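PDB 7BOB: endo-beta-mannanase from Opitutaceae bacterium TAV5, which probably releases mannose from beta-1,4-linked mannan chains as a homotrimeric exo-beta-1,4-mannosidase of glycoside hydrolase family 5. Local coordinates for residues Thr552-Phe562 / Trp576-Thr585; Thr384-His392 / Ile445-Glu456. All blocks are in the same frame, centred on the assembly; numbering follows the deposited sequence.

Both contacts lie in the C-terminal alpha/beta domain, outside the eight-stranded parallel barrel that carries the family 5 fold, and both reach the same mixed sheet. Interaction 2 joins neighbouring parallel strands within that sheet and then follows the chain into the start of helix 454-465. Interaction 1 packs two C-terminal helices and the end of strand 549-554 together. They meet where Tyr580 and Leu584 of interaction 1 touch Ile446 of interaction 2. Both are largely buried, but interaction 1 is dominated by aromatic rings with a single hydrogen bond between its two segments, whereas interaction 2 mixes backbone pairing with a polar network and runs out to partly exposed Arg391 and Asp455, where a second subunit packs on Asp455.

Interaction 1: residues Thr552-Phe562 / Trp576-Thr585; sequences TSVLADVEASF and WSAWYAALLT
Phe562 and Trp576 stack face to face where helices 558-564 and 569-583, an antiparallel helical hairpin, close one side of the C-terminal alpha/beta domain; with Trp579 they form an aromatic cluster. From CB outward, Phe562 runs over the Trp576 indole: CB sits over the five-membered ring, a CH-pi contact 4.1 Å from its centroid. CG and CD1 continue across it; Trp576 CD1 lies 3.5 Å from Phe562 CD1, over the centre of the Phe562 ring, with the planes 14° apart. CD2 lies against CG and CB of Trp576, CE1 against its CD1, and CE2 passes over its CA and CB. The tip, CZ, reaches Trp579 CB at 4.1 Å. The Phe562 edge is turned to the face of the Trp579 five-membered ring in a T-shaped pair, planes at 87°. With an alanine here in place of Trp576, the Phe562 face would probably lose its cover and the ring be freer to turn. A flat, apolar ring suits this site, offering its face to Trp576 and its edge to Trp579 at once.

Glu559 brings the polar element. A bend at chi2 (81°) carries its carboxylate to the Tyr580 hydroxyl, which donates to OE2 from above the carboxylate plane (OH to OE2 2.6 Å); His473 also bonds OE2. Beyond Trp579, the helix meets the strand end tightly: Val554 CG2 and Leu583 CD1 are 3.5 Å apart.

Interaction 2: residues Thr384-His392 / Ile445-Glu456; sequences TVHLYWPRH and IIITGVFTGLDE
With chi1 at -175° the Tyr388 ring swings away from its own backbone N and runs beside Ile447 toward helix 454-465, while Glu456, with CG opposite its own carbonyl carbon (chi1 -56°), extends to meet it. The phenol donates to OE1 of Glu456 (OH to OE1 2.6 Å), which lies in the plane of the ring at its edge and uses the anti lone pair. The same OE1 takes the backbone N-H of Arg391 from above the carboxylate plane (N to OE1 3.0 Å).

Behind this, strands 385-389 and 444-448 pair in parallel: Ile446 N donates to His386 O and Tyr388 N to Ile446 O, each at 2.9 Å. A water then bridges Tyr388 O and Thr448 N as the strands part. Branched residues suit the strands: Val385 CG2 packs on Ile446 CD1 at 3.7 Å.

Gly453 is the N-cap, and its N-H bonds Glu456 OE2 (2.9 Å), the half of a capping box that a glycine can still offer. A second water joins OE2 to His392 N and Phe451 O. With four donors round one buried carboxylate at a helix N-terminus, Glu456 is probably held as the anion.

Interaction 1: residues Thr552-Phe562 / Trp576-Thr585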
loop_
_atom_site.group_PDB
_atom_site.type_symbol
_atom_site.label_atom_id
_atom_site.label_comp_id
_atom_site.label_asym_id
_atom_site.label_seq_id
_atom_site.Cartn_x
_atom_site.Cartn_y
_atom_site.Cartn_z
ATOM N N THR A 552 -21.027 15.483 -26.928
ATOM C CA THR A 552 -20.571 14.189 -27.444
ATOM C C THR A 552 -20.002 13.385 -26.269
ATOM O O THR A 552 -18.918 13.699 -25.759
ATOM C CB THR A 552 -19.542 14.370 -28.565
ATOM O OG1 THR A 552 -20.126 15.125 -29.630
ATOM C CG2 THR A 552 -19.054 13.045 -29.108
ATOM N N SER A 553 -20.737 12.361 -25.825
ATOM C CA SER A 553 -20.354 11.561 -24.664
ATOM C C SER A 553 -19.790 10.213 -25.101
ATOM O O SER A 553 -20.393 9.519 -25.929
ATOM C CB SER A 553 -21.547 11.349 -23.724
ATOM O OG SER A 553 -22.275 12.536 -23.454
ATOM N N VAL A 554 -18.643 9.834 -24.538
ATOM C CA VAL A 554 -18.025 8.532 -24.785
ATOM C C VAL A 554 -18.148 7.687 -23.524
ATOM O O VAL A 554 -17.669 8.087 -22.453
ATOM C CB VAL A 554 -16.544 8.669 -25.192
ATOM C CG1 VAL A 554 -15.903 7.296 -25.392
ATOM C CG2 VAL A 554 -16.391 9.547 -26.434
ATOM N N LEU A 555 -18.751 6.508 -23.653
ATOM C CA LEU A 555 -18.985 5.630 -22.509
ATOM C C LEU A 555 -17.788 4.718 -22.258
ATOM O O LEU A 555 -17.923 3.507 -22.133
ATOM C CB LEU A 555 -20.260 4.819 -22.722
ATOM C CG LEU A 555 -21.483 5.684 -23.066
ATOM C CD1 LEU A 555 -22.738 4.847 -23.316
ATOM C CD2 LEU A 555 -21.724 6.704 -21.958
ATOM N N ALA A 556 -16.594 5.299 -22.215
ATOM C CA ALA A 556 -15.393 4.553 -21.864
ATOM C C ALA A 556 -14.380 5.544 -21.323
ATOM O O ALA A 556 -14.455 6.747 -21.598
ATOM C CB ALA A 556 -14.813 3.782 -23.052
ATOM N N ASP A 557 -13.440 5.033 -20.525
ATOM C CA ASP A 557 -12.368 5.873 -19.995
ATOM C C ASP A 557 -11.256 5.934 -21.034
ATOM O O ASP A 557 -10.284 5.170 -20.990
ATOM C CB ASP A 557 -11.877 5.338 -18.656
ATOM C CG ASP A 557 -11.007 6.328 -17.924
ATOM O OD1 ASP A 557 -10.456 7.251 -18.587
ATOM O OD2 ASP A 557 -10.853 6.173 -16.698
ATOM N N VAL A 558 -11.389 6.894 -21.959
ATOM C CA VAL A 558 -10.501 6.992 -23.121
ATOM C C VAL A 558 -9.045 7.119 -22.683
ATOM O O VAL A 558 -8.180 6.310 -23.052
ATOM C CB VAL A 558 -10.929 8.176 -24.010
ATOM C CG1 VAL A 558 -9.985 8.362 -25.202
ATOM C CG2 VAL A 558 -12.367 7.983 -24.476
ATOM N N GLU A 559 -8.755 8.137 -21.875
ATOM C CA GLU A 559 -7.370 8.402 -21.527
ATOM C C GLU A 559 -6.757 7.246 -20.751
ATOM O O GLU A 559 -5.597 6.886 -20.988
ATOM C CB GLU A 559 -7.271 9.708 -20.746
ATOM C CG GLU A 559 -7.494 10.931 -21.637
ATOM C CD GLU A 559 -8.973 11.200 -21.874
ATOM O OE1 GLU A 559 -9.821 10.552 -21.222
ATOM O OE2 GLU A 559 -9.279 12.074 -22.692
ATOM N N ALA A 560 -7.525 6.638 -19.839
ATOM C CA ALA A 560 -7.007 5.493 -19.104
ATOM C C ALA A 560 -6.727 4.333 -20.052
ATOM O O ALA A 560 -5.653 3.717 -19.991
ATOM C CB ALA A 560 -7.987 5.072 -18.000
ATOM N N SER A 561 -7.687 4.019 -20.936
ATOM C CA SER A 561 -7.473 2.961 -21.923
ATOM C C SER A 561 -6.203 3.199 -22.727
ATOM O O SER A 561 -5.371 2.299 -22.870
ATOM C CB SER A 561 -8.681 2.829 -22.863
ATOM O OG SER A 561 -9.926 2.837 -22.184
ATOM N N PHE A 562 -6.049 4.401 -23.264
ATOM C CA PHE A 562 -4.819 4.717 -23.980
ATOM C C PHE A 562 -3.589 4.538 -23.085
ATOM O O PHE A 562 -2.583 3.945 -23.503
ATOM C CB PHE A 562 -4.890 6.140 -24.511
ATOM C CG PHE A 562 -5.894 6.333 -25.622
ATOM C CD1 PHE A 562 -6.528 5.241 -26.215
ATOM C CD2 PHE A 562 -6.172 7.606 -26.098
ATOM C CE1 PHE A 562 -7.420 5.432 -27.218
ATOM C CE2 PHE A 562 -7.068 7.800 -27.106
ATOM C CZ PHE A 562 -7.703 6.703 -27.676
ATOM N N TRP A 576 -4.574 7.327 -31.389
ATOM C CA TRP A 576 -5.004 8.005 -30.166
ATOM C C TRP A 576 -5.341 9.464 -30.455
ATOM O O TRP A 576 -6.406 9.969 -30.081
ATOM C CB TRP A 576 -3.916 7.922 -29.088
ATOM C CG TRP A 576 -3.617 6.540 -28.619
ATOM C CD1 TRP A 576 -4.328 5.402 -28.903
ATOM C CD2 TRP A 576 -2.514 6.131 -27.804
ATOM N NE1 TRP A 576 -3.737 4.318 -28.312
ATOM C CE2 TRP A 576 -2.624 4.734 -27.627
ATOM C CE3 TRP A 576 -1.446 6.811 -27.198
ATOM C CZ2 TRP A 576 -1.708 4.003 -26.862
ATOM C CZ3 TRP A 576 -0.531 6.090 -26.453
ATOM C CH2 TRP A 576 -0.671 4.698 -26.280
ATOM N N SER A 577 -4.446 10.152 -31.150
ATOM C CA SER A 577 -4.671 11.562 -31.407
ATOM C C SER A 577 -5.782 11.751 -32.443
ATOM O O SER A 577 -6.632 12.636 -32.309
ATOM C CB SER A 577 -3.347 12.186 -31.841
ATOM O OG SER A 577 -3.518 13.436 -32.453
ATOM N N ALA A 578 -5.826 10.889 -33.455
ATOM C CA ALA A 578 -6.917 10.962 -34.424
ATOM C C ALA A 578 -8.282 10.772 -33.763
ATOM O O ALA A 578 -9.286 11.289 -34.264
ATOM C CB ALA A 578 -6.709 9.915 -35.520
ATOM N N TRP A 579 -8.331 10.056 -32.632
ATOM C CA TRP A 579 -9.587 9.877 -31.906
ATOM C C TRP A 579 -10.218 11.216 -31.535
ATOM O O TRP A 579 -11.420 11.427 -31.750
ATOM C CB TRP A 579 -9.366 9.044 -30.640
ATOM C CG TRP A 579 -10.604 8.977 -29.795
ATOM C CD1 TRP A 579 -10.957 9.824 -28.785
ATOM C CD2 TRP A 579 -11.682 8.023 -29.916
ATOM N NE1 TRP A 579 -12.175 9.448 -28.256
ATOM C CE2 TRP A 579 -12.641 8.351 -28.939
ATOM C CE3 TRP A 579 -11.927 6.937 -30.768
ATOM C CZ2 TRP A 579 -13.820 7.626 -28.775
ATOM C CZ3 TRP A 579 -13.100 6.213 -30.607
ATOM C CH2 TRP A 579 -14.031 6.565 -29.623
ATOM N N TYR A 580 -9.432 12.124 -30.928
ATOM C CA TYR A 580 -10.002 13.408 -30.516
ATOM C C TYR A 580 -10.494 14.205 -31.719
ATOM O O TYR A 580 -11.548 14.855 -31.654
ATOM C CB TYR A 580 -8.982 14.234 -29.731
ATOM C CG TYR A 580 -8.645 13.655 -28.389
ATOM C CD1 TYR A 580 -9.402 13.975 -27.261
ATOM C CD2 TYR A 580 -7.587 12.780 -28.249
ATOM C CE1 TYR A 580 -9.115 13.431 -26.035
ATOM C CE2 TYR A 580 -7.289 12.235 -27.033
ATOM C CZ TYR A 580 -8.052 12.568 -25.930
ATOM O OH TYR A 580 -7.738 12.015 -24.730
ATOM N N ALA A 581 -9.729 14.192 -32.814
ATOM C CA ALA A 581 -10.123 14.956 -33.997
ATOM C C ALA A 581 -11.480 14.492 -34.522
ATOM O O ALA A 581 -12.369 15.309 -34.784
ATOM C CB ALA A 581 -9.052 14.847 -35.084
ATOM N N ALA A 582 -11.675 13.176 -34.631
ATOM C CA ALA A 582 -12.937 12.660 -35.159
ATOM C C ALA A 582 -14.131 13.080 -34.304
ATOM O O ALA A 582 -15.210 13.383 -34.831
ATOM C CB ALA A 582 -12.872 11.141 -35.272
ATOM N N LEU A 583 -13.957 13.126 -32.984
ATOM C CA LEU A 583 -15.092 13.345 -32.100
ATOM C C LEU A 583 -15.346 14.805 -31.778
ATOM O O LEU A 583 -16.429 15.135 -31.280
ATOM C CB LEU A 583 -14.890 12.584 -30.794
ATOM C CG LEU A 583 -15.020 11.067 -30.925
ATOM C CD1 LEU A 583 -15.405 10.563 -29.593
ATOM C CD2 LEU A 583 -16.063 10.699 -31.948
ATOM N N LEU A 584 -14.366 15.673 -32.015
ATOM C CA LEU A 584 -14.540 17.090 -31.748
ATOM C C LEU A 584 -15.505 17.696 -32.757
ATOM O O LEU A 584 -15.386 17.453 -33.962
ATOM C CB LEU A 584 -13.192 17.800 -31.808
ATOM C CG LEU A 584 -12.401 17.676 -30.504
ATOM C CD1 LEU A 584 -11.009 18.281 -30.649
ATOM C CD2 LEU A 584 -13.174 18.320 -29.368
ATOM N N THR A 585 -16.464 18.477 -32.263
ATOM C CA THR A 585 -17.431 19.180 -33.095
ATOM C C THR A 585 -17.204 20.683 -32.992
ATOM O O THR A 585 -16.520 21.164 -32.085
ATOM C CB THR A 585 -18.876 18.851 -32.687
ATOM O OG1 THR A 585 -19.098 19.247 -31.324
ATOM C CG2 THR A 585 -19.162 17.359 -32.846
#

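Interaction 2: residues Thr384-His392 / Ile445-Glu456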
loop_
_atom_site.group_PDB
_atom_site.type_symbol
_atom_site.label_atom_id
_atom_site.label_comp_id
_atom_site.label_asym_id
_atom_site.label_seq_id
_atom_site.Cartn_x
_atom_site.Cartn_y
_atom_site.Cartn_z
ATOM N N THR A 384 -7.910 26.618 -29.206
ATOM C CA THR A 384 -9.003 26.040 -29.974
ATOM C C THR A 384 -9.757 24.939 -29.222
ATOM O O THR A 384 -10.673 24.337 -29.799
ATOM C CB THR A 384 -8.450 25.501 -31.298
ATOM O OG1 THR A 384 -7.516 24.454 -31.029
ATOM C CG2 THR A 384 -7.708 26.611 -32.061
ATOM N N VAL A 385 -9.400 24.664 -27.958
ATOM C CA VAL A 385 -10.035 23.645 -27.120
ATOM C C VAL A 385 -9.488 23.746 -25.694
ATOM O O VAL A 385 -8.311 24.081 -25.487
ATOM C CB VAL A 385 -9.820 22.235 -27.704
ATOM C CG1 VAL A 385 -8.414 21.692 -27.389
ATOM C CG2 VAL A 385 -10.888 21.308 -27.224
ATOM N N HIS A 386 -10.336 23.477 -24.698
ATOM C CA HIS A 386 -9.978 23.625 -23.286
ATOM C C HIS A 386 -10.221 22.322 -22.523
ATOM O O HIS A 386 -11.303 21.735 -22.613
ATOM C CB HIS A 386 -10.779 24.761 -22.634
ATOM C CG HIS A 386 -10.340 26.135 -23.049
ATOM N ND1 HIS A 386 -10.596 26.652 -24.301
ATOM C CD2 HIS A 386 -9.663 27.098 -22.374
ATOM C CE1 HIS A 386 -10.094 27.872 -24.379
ATOM N NE2 HIS A 386 -9.528 28.166 -23.223
ATOM N N LEU A 387 -9.218 21.876 -21.769
ATOM C CA LEU A 387 -9.377 20.727 -20.887
ATOM C C LEU A 387 -10.023 21.167 -19.576
ATOM O O LEU A 387 -9.700 22.230 -19.037
ATOM C CB LEU A 387 -8.019 20.085 -20.619
ATOM C CG LEU A 387 -7.249 19.592 -21.840
ATOM C CD1 LEU A 387 -5.807 19.265 -21.447
ATOM C CD2 LEU A 387 -7.945 18.374 -22.428
ATOM N N TYR A 388 -10.945 20.349 -19.067
ATOM C CA TYR A 388 -11.740 20.707 -17.893
ATOM C C TYR A 388 -10.967 20.369 -16.614
ATOM O O TYR A 388 -10.637 19.203 -16.376
ATOM C CB TYR A 388 -13.083 19.978 -17.930
ATOM C CG TYR A 388 -14.040 20.360 -16.824
ATOM C CD1 TYR A 388 -14.205 19.537 -15.711
ATOM C CD2 TYR A 388 -14.778 21.532 -16.883
ATOM C CE1 TYR A 388 -15.076 19.872 -14.689
ATOM C CE2 TYR A 388 -15.665 21.870 -15.872
ATOM C CZ TYR A 388 -15.802 21.035 -14.778
ATOM O OH TYR A 388 -16.666 21.349 -13.760
ATOM N N TRP A 389 -10.655 21.404 -15.809
ATOM C CA TRP A 389 -10.083 21.242 -14.471
ATOM C C TRP A 389 -11.230 21.152 -13.470
ATOM O O TRP A 389 -12.015 22.101 -13.363
ATOM C CB TRP A 389 -9.161 22.417 -14.144
ATOM C CG TRP A 389 -8.448 22.390 -12.795
ATOM C CD1 TRP A 389 -8.998 22.666 -11.573
ATOM C CD2 TRP A 389 -7.062 22.095 -12.546
ATOM N NE1 TRP A 389 -8.053 22.571 -10.600
ATOM C CE2 TRP A 389 -6.853 22.232 -11.160
ATOM C CE3 TRP A 389 -5.978 21.749 -13.361
ATOM C CZ2 TRP A 389 -5.610 21.999 -10.552
ATOM C CZ3 TRP A 389 -4.732 21.531 -12.753
ATOM C CH2 TRP A 389 -4.568 21.650 -11.363
ATOM N N PRO A 390 -11.410 20.029 -12.773
ATOM C CA PRO A 390 -12.641 19.844 -11.982
ATOM C C PRO A 390 -12.709 20.786 -10.781
ATOM O O PRO A 390 -11.685 21.224 -10.249
ATOM C CB PRO A 390 -12.561 18.375 -11.533
ATOM C CG PRO A 390 -11.097 18.025 -11.594
ATOM C CD PRO A 390 -10.530 18.848 -12.742
ATOM N N ARG A 391 -13.944 21.068 -10.334
ATOM C CA ARG A 391 -14.134 21.992 -9.212
ATOM C C ARG A 391 -13.421 21.517 -7.943
ATOM O O ARG A 391 -12.878 22.327 -7.195
ATOM C CB ARG A 391 -15.624 22.208 -8.934
ATOM C CG ARG A 391 -15.911 22.902 -7.592
ATOM C CD ARG A 391 -17.395 23.180 -7.375
ATOM N NE ARG A 391 -17.889 24.170 -8.322
ATOM C CZ ARG A 391 -17.825 25.485 -8.122
ATOM N NH1 ARG A 391 -17.310 25.968 -6.994
ATOM N NH2 ARG A 391 -18.284 26.321 -9.047
ATOM N N HIS A 392 -13.432 20.224 -7.664
ATOM C CA HIS A 392 -12.722 19.684 -6.507
ATOM C C HIS A 392 -11.611 18.793 -7.036
ATOM O O HIS A 392 -11.866 17.696 -7.549
ATOM C CB HIS A 392 -13.659 18.917 -5.575
ATOM C CG HIS A 392 -14.926 19.652 -5.260
ATOM N ND1 HIS A 392 -15.009 20.593 -4.252
ATOM C CD2 HIS A 392 -16.157 19.598 -5.829
ATOM C CE1 HIS A 392 -16.238 21.078 -4.209
ATOM N NE2 HIS A 392 -16.953 20.495 -5.157
ATOM N N ILE A 445 -14.868 22.247 -24.879
ATOM C CA ILE A 445 -14.434 21.753 -23.578
ATOM C C ILE A 445 -14.365 20.237 -23.639
ATOM O O ILE A 445 -15.331 19.583 -24.056
ATOM C CB ILE A 445 -15.374 22.197 -22.441
ATOM C CG1 ILE A 445 -15.189 23.695 -22.141
ATOM C CG2 ILE A 445 -15.095 21.374 -21.192
ATOM C CD1 ILE A 445 -16.138 24.233 -21.086
ATOM N N ILE A 446 -13.227 19.681 -23.231
ATOM C CA ILE A 446 -13.037 18.241 -23.162
ATOM C C ILE A 446 -12.924 17.852 -21.699
ATOM O O ILE A 446 -12.094 18.406 -20.964
ATOM C CB ILE A 446 -11.797 17.784 -23.943
ATOM C CG1 ILE A 446 -11.918 18.174 -25.410
ATOM C CG2 ILE A 446 -11.651 16.268 -23.844
ATOM C CD1 ILE A 446 -10.721 17.747 -26.215
ATOM N N ILE A 447 -13.764 16.921 -21.271
ATOM C CA ILE A 447 -13.693 16.369 -19.928
ATOM C C ILE A 447 -13.016 15.007 -20.031
ATOM O O ILE A 447 -13.526 14.094 -20.701
ATOM C CB ILE A 447 -15.085 16.270 -19.289
ATOM C CG1 ILE A 447 -15.755 17.649 -19.234
ATOM C CG2 ILE A 447 -14.990 15.624 -17.928
ATOM C CD1 ILE A 447 -17.159 17.637 -18.620
ATOM N N THR A 448 -11.864 14.872 -19.384
ATOM C CA THR A 448 -11.023 13.680 -19.529
ATOM C C THR A 448 -11.290 12.664 -18.415
ATOM O O THR A 448 -10.406 12.341 -17.629
ATOM C CB THR A 448 -9.550 14.082 -19.542
ATOM O OG1 THR A 448 -9.221 14.749 -18.304
ATOM C CG2 THR A 448 -9.267 15.001 -20.730
ATOM N N GLY A 449 -12.509 12.133 -18.372
ATOM C CA GLY A 449 -12.855 11.163 -17.350
ATOM C C GLY A 449 -12.539 11.626 -15.942
ATOM O O GLY A 449 -11.839 10.929 -15.200
ATOM N N VAL A 450 -12.994 12.817 -15.571
ATOM C CA VAL A 450 -12.886 13.263 -14.192
ATOM C C VAL A 450 -14.292 13.350 -13.630
ATOM O O VAL A 450 -15.289 13.395 -14.365
ATOM C CB VAL A 450 -12.147 14.604 -14.048
ATOM C CG1 VAL A 450 -10.682 14.427 -14.431
ATOM C CG2 VAL A 450 -12.803 15.685 -14.903
ATOM N N PHE A 451 -14.372 13.351 -12.305
ATOM C CA PHE A 451 -15.648 13.283 -11.613
ATOM C C PHE A 451 -16.196 14.681 -11.361
ATOM O O PHE A 451 -15.462 15.582 -10.930
ATOM C CB PHE A 451 -15.481 12.505 -10.316
ATOM C CG PHE A 451 -14.746 11.197 -10.490
ATOM C CD1 PHE A 451 -15.352 10.115 -11.123
ATOM C CD2 PHE A 451 -13.453 11.040 -10.015
ATOM C CE1 PHE A 451 -14.680 8.903 -11.269
ATOM C CE2 PHE A 451 -12.778 9.828 -10.160
ATOM C CZ PHE A 451 -13.392 8.761 -10.791
ATOM N N THR A 452 -17.490 14.851 -11.634
ATOM C CA THR A 452 -18.165 16.142 -11.680
ATOM C C THR A 452 -19.414 16.089 -10.825
ATOM O O THR A 452 -20.236 15.180 -10.983
ATOM C CB THR A 452 -18.569 16.499 -13.113
ATOM O OG1 THR A 452 -19.419 15.463 -13.607
ATOM C CG2 THR A 452 -17.354 16.651 -14.034
ATOM N N GLY A 453 -19.576 17.060 -9.933
ATOM C CA GLY A 453 -20.735 17.087 -9.070
ATOM C C GLY A 453 -21.937 17.727 -9.742
ATOM O O GLY A 453 -21.909 18.143 -10.901
ATOM N N LEU A 454 -23.026 17.793 -8.976
ATOM C CA LEU A 454 -24.283 18.316 -9.500
ATOM C C LEU A 454 -24.144 19.760 -9.980
ATOM O O LEU A 454 -24.658 20.117 -11.047
ATOM C CB LEU A 454 -25.362 18.209 -8.425
ATOM C CG LEU A 454 -26.659 18.896 -8.823
ATOM C CD1 LEU A 454 -27.217 18.192 -10.040
ATOM C CD2 LEU A 454 -27.642 18.874 -7.668
ATOM N N ASP A 455 -23.467 20.613 -9.200
ATOM C CA ASP A 455 -23.332 22.013 -9.600
ATOM C C ASP A 455 -22.540 22.126 -10.888
ATOM O O ASP A 455 -22.915 22.880 -11.803
ATOM C CB ASP A 455 -22.676 22.835 -8.482
ATOM C CG ASP A 455 -21.469 22.128 -7.842
ATOM O OD1 ASP A 455 -21.100 21.028 -8.312
ATOM O OD2 ASP A 455 -20.884 22.668 -6.863
ATOM N N GLU A 456 -21.469 21.342 -11.005
ATOM C CA GLU A 456 -20.690 21.355 -12.235
ATOM C C GLU A 456 -21.532 20.940 -13.427
ATOM O O GLU A 456 -21.421 21.538 -14.506
ATOM C CB GLU A 456 -19.477 20.452 -12.095
ATOM C CG GLU A 456 -18.605 20.830 -10.916
ATOM C CD GLU A 456 -17.431 19.899 -10.759
ATOM O OE1 GLU A 456 -16.474 20.026 -11.568
ATOM O OE2 GLU A 456 -17.486 19.035 -9.843
HETATM O O HOH W 1 -10.654 16.934 -18.030
HETATM O O HOH W 2 -15.061 18.101 -9.020
#